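HD domain protein (Enterococcus faecalis, PDB 4LRL) probably hydrolyses deoxyribonucleoside triphosphates, with a metal-centred HD domain and nucleotide-binding allosteric sites that activate or inhibit it. Local coordinates at residues C[331-336]-C[346-351]; C[302-307]-C[326-331]. All blocks are in the same frame, centred on the assembly; numbering follows the deposited sequence.

Contact 1. Residues C[331-336]-C[346-351]. With DGT (2'-deoxyguanosine-5'-triphosphate), chain R.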
ATOM      1  N   GLN C 331     -19.790  20.212  30.597  1.00 44.20           N
ATOM      2  CA  GLN C 331     -20.469  20.897  31.706  1.00 46.74           C
ATOM      3  C   GLN C 331     -19.461  21.237  32.796  1.00 46.65           C
ATOM      4  O   GLN C 331     -19.487  22.336  33.339  1.00 48.53           O
ATOM      5  CB  GLN C 331     -21.570  20.047  32.338  1.00 47.49           C
ATOM      6  CG  GLN C 331     -22.647  19.478  31.417  1.00 49.00           C
ATOM      7  CD  GLN C 331     -23.270  18.221  32.027  1.00 51.95           C
ATOM      8  OE1 GLN C 331     -22.909  17.817  33.143  1.00 53.72           O
ATOM      9  NE2 GLN C 331     -24.194  17.592  31.302  1.00 51.82           N
ATOM     10  N   TRP C 332     -18.568  20.294  33.100  1.00 45.21           N
ATOM     11  CA  TRP C 332     -17.601  20.457  34.203  1.00 45.23           C
ATOM     12  C   TRP C 332     -16.640  21.626  34.023  1.00 45.90           C
ATOM     13  O   TRP C 332     -16.112  22.153  35.003  1.00 46.45           O
ATOM     14  CB  TRP C 332     -16.805  19.172  34.469  1.00 42.73           C
ATOM     15  CG  TRP C 332     -17.638  18.009  34.937  1.00 41.63           C
ATOM     16  CD1 TRP C 332     -18.960  18.026  35.276  1.00 42.37           C
ATOM     17  CD2 TRP C 332     -17.191  16.665  35.149  1.00 39.87           C
ATOM     18  NE1 TRP C 332     -19.367  16.777  35.665  1.00 42.19           N
ATOM     19  CE2 TRP C 332     -18.302  15.921  35.602  1.00 40.36           C
ATOM     20  CE3 TRP C 332     -15.955  16.017  35.010  1.00 37.86           C
ATOM     21  CZ2 TRP C 332     -18.221  14.556  35.907  1.00 39.91           C
ATOM     22  CZ3 TRP C 332     -15.874  14.655  35.314  1.00 36.67           C
ATOM     23  CH2 TRP C 332     -17.001  13.943  35.753  1.00 37.38           C
ATOM     24  N   MET C 333     -16.415  22.025  32.775  1.00 46.43           N
ATOM     25  CA  MET C 333     -15.630  23.224  32.485  1.00 47.22           C
ATOM     26  C   MET C 333     -16.157  24.446  33.247  1.00 49.30           C
ATOM     27  O   MET C 333     -15.400  25.370  33.529  1.00 49.77           O
ATOM     28  CB  MET C 333     -15.578  23.494  30.975  1.00 47.26           C
ATOM     29  CG  MET C 333     -14.475  22.714  30.241  1.00 45.57           C
ATOM     30  SD  MET C 333     -14.339  23.063  28.462  1.00 47.46           S
ATOM     31  CE  MET C 333     -14.056  24.839  28.470  1.00 50.12           C
ATOM     32  N   ASP C 334     -17.442  24.421  33.606  1.00 50.93           N
ATOM     33  CA  ASP C 334     -18.101  25.560  34.260  1.00 53.73           C
ATOM     34  C   ASP C 334     -18.412  25.363  35.756  1.00 54.21           C
ATOM     35  O   ASP C 334     -19.021  26.231  36.391  1.00 56.35           O
ATOM     36  CB  ASP C 334     -19.363  25.942  33.483  1.00 55.89           C
ATOM     37  CG  ASP C 334     -19.073  26.258  32.023  1.00 57.50           C
ATOM     38  OD1 ASP C 334     -18.003  26.837  31.728  1.00 58.99           O
ATOM     39  OD2 ASP C 334     -19.915  25.922  31.165  1.00 61.21           O
ATOM     40  N   VAL C 335     -17.977  24.227  36.305  1.00 52.20           N
ATOM     41  CA  VAL C 335     -18.103  23.910  37.732  1.00 52.65           C
ATOM     42  C   VAL C 335     -17.109  24.744  38.565  1.00 52.80           C
ATOM     43  O   VAL C 335     -15.962  24.907  38.157  1.00 51.52           O
ATOM     44  CB  VAL C 335     -17.903  22.376  37.959  1.00 51.01           C
ATOM     45  CG1 VAL C 335     -17.539  22.042  39.417  1.00 51.89           C
ATOM     46  CG2 VAL C 335     -19.156  21.617  37.532  1.00 51.44           C
ATOM     47  N   PRO C 336     -17.544  25.280  39.725  1.00 54.55           N
ATOM     48  CA  PRO C 336     -16.647  26.140  40.497  1.00 55.40           C
ATOM     49  C   PRO C 336     -15.652  25.367  41.373  1.00 54.01           C
ATOM     50  O   PRO C 336     -15.652  25.486  42.606  1.00 55.47           O
ATOM     51  CB  PRO C 336     -17.608  26.993  41.339  1.00 58.12           C
ATOM     52  CG  PRO C 336     -18.793  26.137  41.522  1.00 58.62           C
ATOM     53  CD  PRO C 336     -18.893  25.232  40.317  1.00 56.60           C
ATOM     54  N   ARG C 346      -8.429  20.749  29.764  1.00 37.67           N
ATOM     55  CA  ARG C 346      -7.204  20.129  29.239  1.00 37.04           C
ATOM     56  C   ARG C 346      -7.473  18.877  28.419  1.00 36.07           C
ATOM     57  O   ARG C 346      -6.774  18.629  27.438  1.00 35.96           O
ATOM     58  CB  ARG C 346      -6.174  19.873  30.347  1.00 36.37           C
ATOM     59  CG  ARG C 346      -5.643  21.174  30.943  1.00 38.71           C
ATOM     60  CD  ARG C 346      -4.798  20.974  32.201  1.00 39.73           C
ATOM     61  NE  ARG C 346      -3.395  21.243  31.913  1.00 42.21           N
ATOM     62  CZ  ARG C 346      -2.739  22.333  32.285  1.00 42.88           C
ATOM     63  NH1 ARG C 346      -3.342  23.277  32.995  1.00 47.08           N
ATOM     64  NH2 ARG C 346      -1.464  22.472  31.964  1.00 43.25           N
ATOM     65  N   PHE C 347      -8.499  18.119  28.806  1.00 35.69           N
ATOM     66  CA  PHE C 347      -8.904  16.926  28.063  1.00 35.25           C
ATOM     67  C   PHE C 347      -9.709  17.220  26.804  1.00 35.75           C
ATOM     68  O   PHE C 347      -9.508  16.580  25.774  1.00 36.16           O
ATOM     69  CB  PHE C 347      -9.690  15.943  28.938  1.00 35.01           C
ATOM     70  CG  PHE C 347      -9.881  14.598  28.290  1.00 35.27           C
ATOM     71  CD1 PHE C 347      -8.878  13.636  28.353  1.00 34.45           C
ATOM     72  CD2 PHE C 347     -11.057  14.299  27.595  1.00 36.15           C
ATOM     73  CE1 PHE C 347      -9.049  12.390  27.742  1.00 34.85           C
ATOM     74  CE2 PHE C 347     -11.240  13.052  26.980  1.00 34.39           C
ATOM     75  CZ  PHE C 347     -10.240  12.101  27.049  1.00 35.07           C
ATOM     76  N   LEU C 348     -10.633  18.169  26.880  1.00 36.23           N
ATOM     77  CA  LEU C 348     -11.411  18.533  25.698  1.00 36.66           C
ATOM     78  C   LEU C 348     -10.582  19.279  24.659  1.00 36.97           C
ATOM     79  O   LEU C 348     -10.776  19.085  23.462  1.00 37.08           O
ATOM     80  CB  LEU C 348     -12.646  19.348  26.083  1.00 37.44           C
ATOM     81  CG  LEU C 348     -13.713  18.597  26.886  1.00 37.54           C
ATOM     82  CD1 LEU C 348     -14.658  19.605  27.544  1.00 38.33           C
ATOM     83  CD2 LEU C 348     -14.481  17.560  26.037  1.00 36.29           C
ATOM     84  N   MET C 349      -9.657  20.114  25.130  1.00 37.17           N
ATOM     85  CA  MET C 349      -8.875  21.020  24.268  1.00 38.36           C
ATOM     86  C   MET C 349      -7.469  20.491  23.890  1.00 37.25           C
ATOM     87  O   MET C 349      -6.718  21.172  23.178  1.00 37.41           O
ATOM     88  CB  MET C 349      -8.755  22.417  24.921  1.00 40.03           C
ATOM     89  CG  MET C 349     -10.081  23.127  25.263  1.00 42.74           C
ATOM     90  SD  MET C 349     -11.396  22.774  24.088  1.00 49.91           S
ATOM     91  CE  MET C 349     -12.787  23.681  24.776  1.00 51.37           C
ATOM     92  N   ARG C 350      -7.137  19.284  24.371  1.00 35.41           N
ATOM     93  CA  ARG C 350      -5.848  18.616  24.128  1.00 34.39           C
ATOM     94  C   ARG C 350      -4.659  19.394  24.691  1.00 34.71           C
ATOM     95  O   ARG C 350      -3.921  20.052  23.955  1.00 35.33           O
ATOM     96  CB  ARG C 350      -5.648  18.270  22.637  1.00 34.65           C
ATOM     97  CG  ARG C 350      -4.471  17.325  22.362  1.00 34.33           C
ATOM     98  CD  ARG C 350      -4.159  17.201  20.878  1.00 32.97           C
ATOM     99  NE  ARG C 350      -3.067  16.264  20.578  1.00 33.30           N
ATOM    100  CZ  ARG C 350      -1.764  16.503  20.769  1.00 33.91           C
ATOM    101  NH1 ARG C 350      -0.872  15.577  20.451  1.00 33.44           N
ATOM    102  NH2 ARG C 350      -1.340  17.646  21.299  1.00 33.52           N
ATOM    103  N   LYS C 351      -4.485  19.313  26.007  1.00 34.56           N
ATOM    104  CA  LYS C 351      -3.349  19.935  26.682  1.00 35.39           C
ATOM    105  C   LYS C 351      -2.668  18.856  27.490  1.00 35.04           C
ATOM    106  O   LYS C 351      -2.827  18.813  28.708  1.00 34.60           O
ATOM    107  CB  LYS C 351      -3.778  21.062  27.633  1.00 35.85           C
ATOM    108  CG  LYS C 351      -4.745  22.083  27.064  1.00 36.21           C
ATOM    109  CD  LYS C 351      -4.092  22.953  26.041  1.00 36.67           C
ATOM    110  CE  LYS C 351      -5.016  24.102  25.643  1.00 38.99           C
ATOM    111  NZ  LYS C 351      -4.509  24.760  24.413  1.00 38.11           N
TER
HETATM  112  PG  DGT R 502       6.021  20.050  21.030  0.75 59.71           P
HETATM  113  O1G DGT R 502       6.985  19.338  20.098  0.75 58.65           O
HETATM  114  O2G DGT R 502       6.712  20.841  22.133  0.75 58.83           O
HETATM  115  O3G DGT R 502       4.903  20.797  20.320  0.75 58.44           O
HETATM  116  O3B DGT R 502       5.221  18.917  21.861  1.00 54.82           O
HETATM  117  PB  DGT R 502       5.211  17.371  21.449  1.00 51.95           P
HETATM  118  O1B DGT R 502       6.052  16.607  22.437  1.00 51.92           O
HETATM  119  O2B DGT R 502       5.471  17.232  19.970  1.00 53.40           O
HETATM  120  O3A DGT R 502       3.681  16.978  21.721  1.00 46.87           O
HETATM  121  PA  DGT R 502       2.426  17.395  20.813  1.00 39.59           P
HETATM  122  O1A DGT R 502       1.310  17.713  21.768  1.00 39.67           O
HETATM  123  O2A DGT R 502       2.754  18.378  19.737  1.00 40.46           O
HETATM  124  O5' DGT R 502       2.025  15.997  20.114  1.00 40.89           O
HETATM  125  C5' DGT R 502       2.965  15.137  19.479  1.00 38.88           C
HETATM  126  C4' DGT R 502       2.429  14.679  18.124  1.00 38.72           C
HETATM  127  O4' DGT R 502       1.034  14.335  18.150  1.00 36.57           O
HETATM  128  C3' DGT R 502       2.509  15.805  17.103  1.00 39.22           C
HETATM  129  O3' DGT R 502       3.846  16.010  16.613  1.00 41.20           O
HETATM  130  C2' DGT R 502       1.492  15.376  16.053  1.00 36.54           C
HETATM  131  C1' DGT R 502       0.495  14.516  16.832  1.00 34.09           C
HETATM  132  N9  DGT R 502      -0.850  15.140  16.900  1.00 30.55           N
HETATM  133  C8  DGT R 502      -2.002  14.535  16.545  1.00 30.94           C
HETATM  134  N7  DGT R 502      -3.078  15.349  16.722  1.00 26.98           N
HETATM  135  C5  DGT R 502      -2.606  16.512  17.209  1.00 27.55           C
HETATM  136  C6  DGT R 502      -3.184  17.825  17.612  1.00 27.07           C
HETATM  137  O6  DGT R 502      -4.405  18.073  17.567  1.00 28.06           O
HETATM  138  N1  DGT R 502      -2.361  18.765  18.059  1.00 27.26           N
HETATM  139  C2  DGT R 502      -1.037  18.592  18.139  1.00 27.63           C
HETATM  140  N2  DGT R 502      -0.306  19.624  18.602  1.00 27.66           N
HETATM  141  N3  DGT R 502      -0.424  17.426  17.797  1.00 29.34           N
HETATM  142  C4  DGT R 502      -1.145  16.369  17.324  1.00 29.24           C
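Two successive helices of the HD-associated region, 322-332 and 338-348, are joined here: the chain leaving helix 322-332 packs, through Met333, on Leu348 and Met349 at the close of helix 338-348. The thioether does most of the touching: Met333 SD lies 3.6 Å from Leu348 CD1 and 4.0 Å from Met349 CE. Met333 runs straight as far as its sulfur and bends only at the last torsion (chi3 58°), which brings its methyl CE within 4.1 Å of Met349 CE, the two methionine chains crossing at about a right angle. No hydrogen bond joins the segments. Past Met349, Arg350 takes positive phi (62°) and sends an extended side chain the other way, to dGTP. Its NH2 donates to O1A of the alpha-phosphate over 2.7 Å at a nearly straight 167°, while NH1 donates to O5' at 2.9 Å. One guanidinium face lies against the purine, whose N3 sits 3.2 Å above the plane near the rim. Lys354 and Lys446, together with Lys38, Asn60, Gln65 and Arg68 of the second subunit, also hydrogen-bond to dGTP, making the pocket intersubunit, consistent with an allosteric site of an HD-domain dNTPase.

Contact 2. Residues C[302-307]-C[326-331]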
ATOM      1  N   SER C 302     -25.414  12.242  36.216  1.00 54.79           N
ATOM      2  CA  SER C 302     -26.306  11.184  36.704  1.00 55.66           C
ATOM      3  C   SER C 302     -25.853   9.762  36.388  1.00 54.10           C
ATOM      4  O   SER C 302     -25.899   8.892  37.258  1.00 55.05           O
ATOM      5  CB  SER C 302     -27.726  11.397  36.172  1.00 57.07           C
ATOM      6  OG  SER C 302     -27.712  11.487  34.756  1.00 57.39           O
ATOM      7  N   LEU C 303     -25.407   9.536  35.151  1.00 51.98           N
ATOM      8  CA  LEU C 303     -24.974   8.211  34.701  1.00 50.34           C
ATOM      9  C   LEU C 303     -23.635   7.780  35.303  1.00 49.08           C
ATOM     10  O   LEU C 303     -23.273   6.608  35.231  1.00 48.65           O
ATOM     11  CB  LEU C 303     -24.931   8.134  33.171  1.00 49.02           C
ATOM     12  CG  LEU C 303     -26.188   8.449  32.341  1.00 49.90           C
ATOM     13  CD1 LEU C 303     -25.888   8.346  30.843  1.00 47.64           C
ATOM     14  CD2 LEU C 303     -27.373   7.562  32.707  1.00 51.34           C
ATOM     15  N   LEU C 304     -22.907   8.722  35.901  1.00 48.45           N
ATOM     16  CA  LEU C 304     -21.657   8.401  36.602  1.00 47.88           C
ATOM     17  C   LEU C 304     -21.823   8.230  38.110  1.00 49.36           C
ATOM     18  O   LEU C 304     -20.951   7.663  38.782  1.00 49.33           O
ATOM     19  CB  LEU C 304     -20.595   9.463  36.340  1.00 46.57           C
ATOM     20  CG  LEU C 304     -19.728   9.364  35.091  1.00 45.30           C
ATOM     21  CD1 LEU C 304     -18.718  10.503  35.124  1.00 45.03           C
ATOM     22  CD2 LEU C 304     -19.016   8.021  34.993  1.00 45.11           C
ATOM     23  N   VAL C 305     -22.945   8.723  38.631  1.00 50.69           N
ATOM     24  CA  VAL C 305     -23.199   8.730  40.061  1.00 52.39           C
ATOM     25  C   VAL C 305     -23.107   7.327  40.697  1.00 53.22           C
ATOM     26  O   VAL C 305     -22.460   7.185  41.734  1.00 53.79           O
ATOM     27  CB  VAL C 305     -24.532   9.465  40.393  1.00 54.65           C
ATOM     28  CG1 VAL C 305     -24.875   9.363  41.880  1.00 56.06           C
ATOM     29  CG2 VAL C 305     -24.441  10.924  39.964  1.00 54.08           C
ATOM     30  N   PRO C 306     -23.715   6.288  40.071  1.00 53.51           N
ATOM     31  CA  PRO C 306     -23.570   4.928  40.620  1.00 54.46           C
ATOM     32  C   PRO C 306     -22.116   4.493  40.764  1.00 53.59           C
ATOM     33  O   PRO C 306     -21.789   3.715  41.658  1.00 54.77           O
ATOM     34  CB  PRO C 306     -24.264   4.052  39.578  1.00 54.22           C
ATOM     35  CG  PRO C 306     -25.222   4.946  38.906  1.00 54.06           C
ATOM     36  CD  PRO C 306     -24.575   6.289  38.869  1.00 53.01           C
ATOM     37  N   PHE C 307     -21.259   5.015  39.890  1.00 51.68           N
ATOM     38  CA  PHE C 307     -19.834   4.702  39.903  1.00 50.96           C
ATOM     39  C   PHE C 307     -19.056   5.535  40.929  1.00 51.31           C
ATOM     40  O   PHE C 307     -18.128   5.025  41.564  1.00 51.66           O
ATOM     41  CB  PHE C 307     -19.260   4.810  38.479  1.00 48.99           C
ATOM     42  CG  PHE C 307     -19.964   3.912  37.500  1.00 48.87           C
ATOM     43  CD1 PHE C 307     -19.528   2.606  37.302  1.00 49.22           C
ATOM     44  CD2 PHE C 307     -21.104   4.347  36.837  1.00 48.02           C
ATOM     45  CE1 PHE C 307     -20.199   1.764  36.432  1.00 49.76           C
ATOM     46  CE2 PHE C 307     -21.788   3.514  35.976  1.00 48.04           C
ATOM     47  CZ  PHE C 307     -21.335   2.221  35.769  1.00 50.00           C
ATOM     48  N   SER C 326     -17.519  12.764  27.665  1.00 35.79           N
ATOM     49  CA  SER C 326     -17.170  14.050  27.079  1.00 35.31           C
ATOM     50  C   SER C 326     -18.275  15.086  27.296  1.00 36.10           C
ATOM     51  O   SER C 326     -17.992  16.261  27.525  1.00 36.13           O
ATOM     52  CB  SER C 326     -16.781  13.917  25.602  1.00 34.79           C
ATOM     53  OG  SER C 326     -17.795  13.273  24.868  1.00 35.64           O
ATOM     54  N   THR C 327     -19.528  14.635  27.261  1.00 36.45           N
ATOM     55  CA  THR C 327     -20.663  15.507  27.548  1.00 37.64           C
ATOM     56  C   THR C 327     -20.580  16.088  28.970  1.00 38.30           C
ATOM     57  O   THR C 327     -20.746  17.293  29.173  1.00 39.20           O
ATOM     58  CB  THR C 327     -21.999  14.781  27.318  1.00 38.44           C
ATOM     59  OG1 THR C 327     -22.080  14.362  25.947  1.00 37.05           O
ATOM     60  CG2 THR C 327     -23.192  15.699  27.643  1.00 39.39           C
ATOM     61  N   TYR C 328     -20.289  15.232  29.941  1.00 38.13           N
ATOM     62  CA  TYR C 328     -20.144  15.687  31.312  1.00 38.90           C
ATOM     63  C   TYR C 328     -18.925  16.595  31.478  1.00 38.63           C
ATOM     64  O   TYR C 328     -19.011  17.611  32.181  1.00 39.66           O
ATOM     65  CB  TYR C 328     -20.123  14.513  32.303  1.00 38.80           C
ATOM     66  CG  TYR C 328     -21.409  13.704  32.371  1.00 39.09           C
ATOM     67  CD1 TYR C 328     -21.398  12.386  32.838  1.00 38.91           C
ATOM     68  CD2 TYR C 328     -22.632  14.245  31.965  1.00 40.02           C
ATOM     69  CE1 TYR C 328     -22.573  11.632  32.908  1.00 39.05           C
ATOM     70  CE2 TYR C 328     -23.814  13.494  32.026  1.00 40.90           C
ATOM     71  CZ  TYR C 328     -23.771  12.191  32.500  1.00 40.76           C
ATOM     72  OH  TYR C 328     -24.925  11.442  32.573  1.00 43.33           O
ATOM     73  N   PHE C 329     -17.817  16.266  30.805  1.00 37.38           N
ATOM     74  CA  PHE C 329     -16.608  17.115  30.857  1.00 37.44           C
ATOM     75  C   PHE C 329     -16.865  18.555  30.370  1.00 38.64           C
ATOM     76  O   PHE C 329     -16.340  19.510  30.943  1.00 39.10           O
ATOM     77  CB  PHE C 329     -15.447  16.513  30.056  1.00 36.41           C
ATOM     78  CG  PHE C 329     -15.042  15.128  30.490  1.00 37.07           C
ATOM     79  CD1 PHE C 329     -14.339  14.308  29.620  1.00 37.10           C
ATOM     80  CD2 PHE C 329     -15.376  14.636  31.754  1.00 37.95           C
ATOM     81  CE1 PHE C 329     -13.961  13.027  30.002  1.00 37.10           C
ATOM     82  CE2 PHE C 329     -15.009  13.365  32.136  1.00 38.46           C
ATOM     83  CZ  PHE C 329     -14.294  12.554  31.257  1.00 37.16           C
ATOM     84  N   THR C 330     -17.670  18.699  29.322  1.00 39.11           N
ATOM     85  CA  THR C 330     -18.082  20.013  28.836  1.00 41.18           C
ATOM     86  C   THR C 330     -18.829  20.828  29.903  1.00 43.20           C
ATOM     87  O   THR C 330     -18.514  21.998  30.106  1.00 44.05           O
ATOM     88  CB  THR C 330     -18.891  19.901  27.525  1.00 41.66           C
ATOM     89  OG1 THR C 330     -18.066  19.288  26.527  1.00 40.26           O
ATOM     90  CG2 THR C 330     -19.359  21.273  27.029  1.00 42.88           C
ATOM     91  N   GLN C 331     -19.790  20.212  30.597  1.00 44.20           N
ATOM     92  CA  GLN C 331     -20.469  20.897  31.706  1.00 46.74           C
ATOM     93  C   GLN C 331     -19.461  21.237  32.796  1.00 46.65           C
ATOM     94  O   GLN C 331     -19.487  22.336  33.339  1.00 48.53           O
ATOM     95  CB  GLN C 331     -21.570  20.047  32.338  1.00 47.49           C
ATOM     96  CG  GLN C 331     -22.647  19.478  31.417  1.00 49.00           C
ATOM     97  CD  GLN C 331     -23.270  18.221  32.027  1.00 51.95           C
ATOM     98  OE1 GLN C 331     -22.909  17.817  33.143  1.00 53.72           O
ATOM     99  NE2 GLN C 331     -24.194  17.592  31.302  1.00 51.82           N
TER
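With CG anti to its carbonyl carbon (chi1 -64°), Tyr328 projects from helix 322-332 across to the 302-304 backbone, and its hydroxyl arrives beside Leu303. Leu303 N donates to Tyr328 OH over 3.2 Å at an angle of 159°, a side-chain acceptor for a backbone N-H. The Leu303 side chain closes in on the same oxygen, its CG 3.3 Å from Tyr328 OH, and crosses the tyrosine at about a right angle. Ser302 OG is also near, 3.5 Å from Tyr328 OH.

Farther back along the tyrosine, Leu304 takes over. Its CD1 approaches the ring edge close to the ring plane, 4.0 Å from Tyr328 CD1, the two side chains sliding past each other in opposite directions. The ring is thus met by an aliphatic branch near its base and by backbone at its hydroxyl end. This joins helix 322-332 to the segment that leads into helix 305-308, within the largely helical HD-associated region, away from the nickel and nucleotide sites. Leu304 also packs on Leu325 and Trp332 of helix 322-332, while Phe329, the next residue after Tyr328, turns to Leu279, Leu282 and Leu283 of helix 270-291. At the subunit interface, Gln331 of the second subunit packs against both Leu303 and Tyr328.

In the fold
Helix 322-332 serves both contacts, which share Gln331 and have centres about 13 Å apart. Each is partly buried. Contact 2 combines buried Tyr328 and Leu304 with exposed Ser302 and includes a hydrogen bond to backbone; contact 1 is wholly apolar between its segments, while Arg350 beyond the packing bonds to the nucleotide. They also touch directly: Leu348 packs on Phe329 and Thr330, Phe347 meets the Phe329 ring, and Trp332 reaches Leu304, so helix 322-332 is packed by 302-304 in one contact and by 346-351 in the other, and contact 2 closes before contact 1 opens along the chain. Both border the second subunit, but contact 1 alone adjoins a ligand pocket, through Arg350.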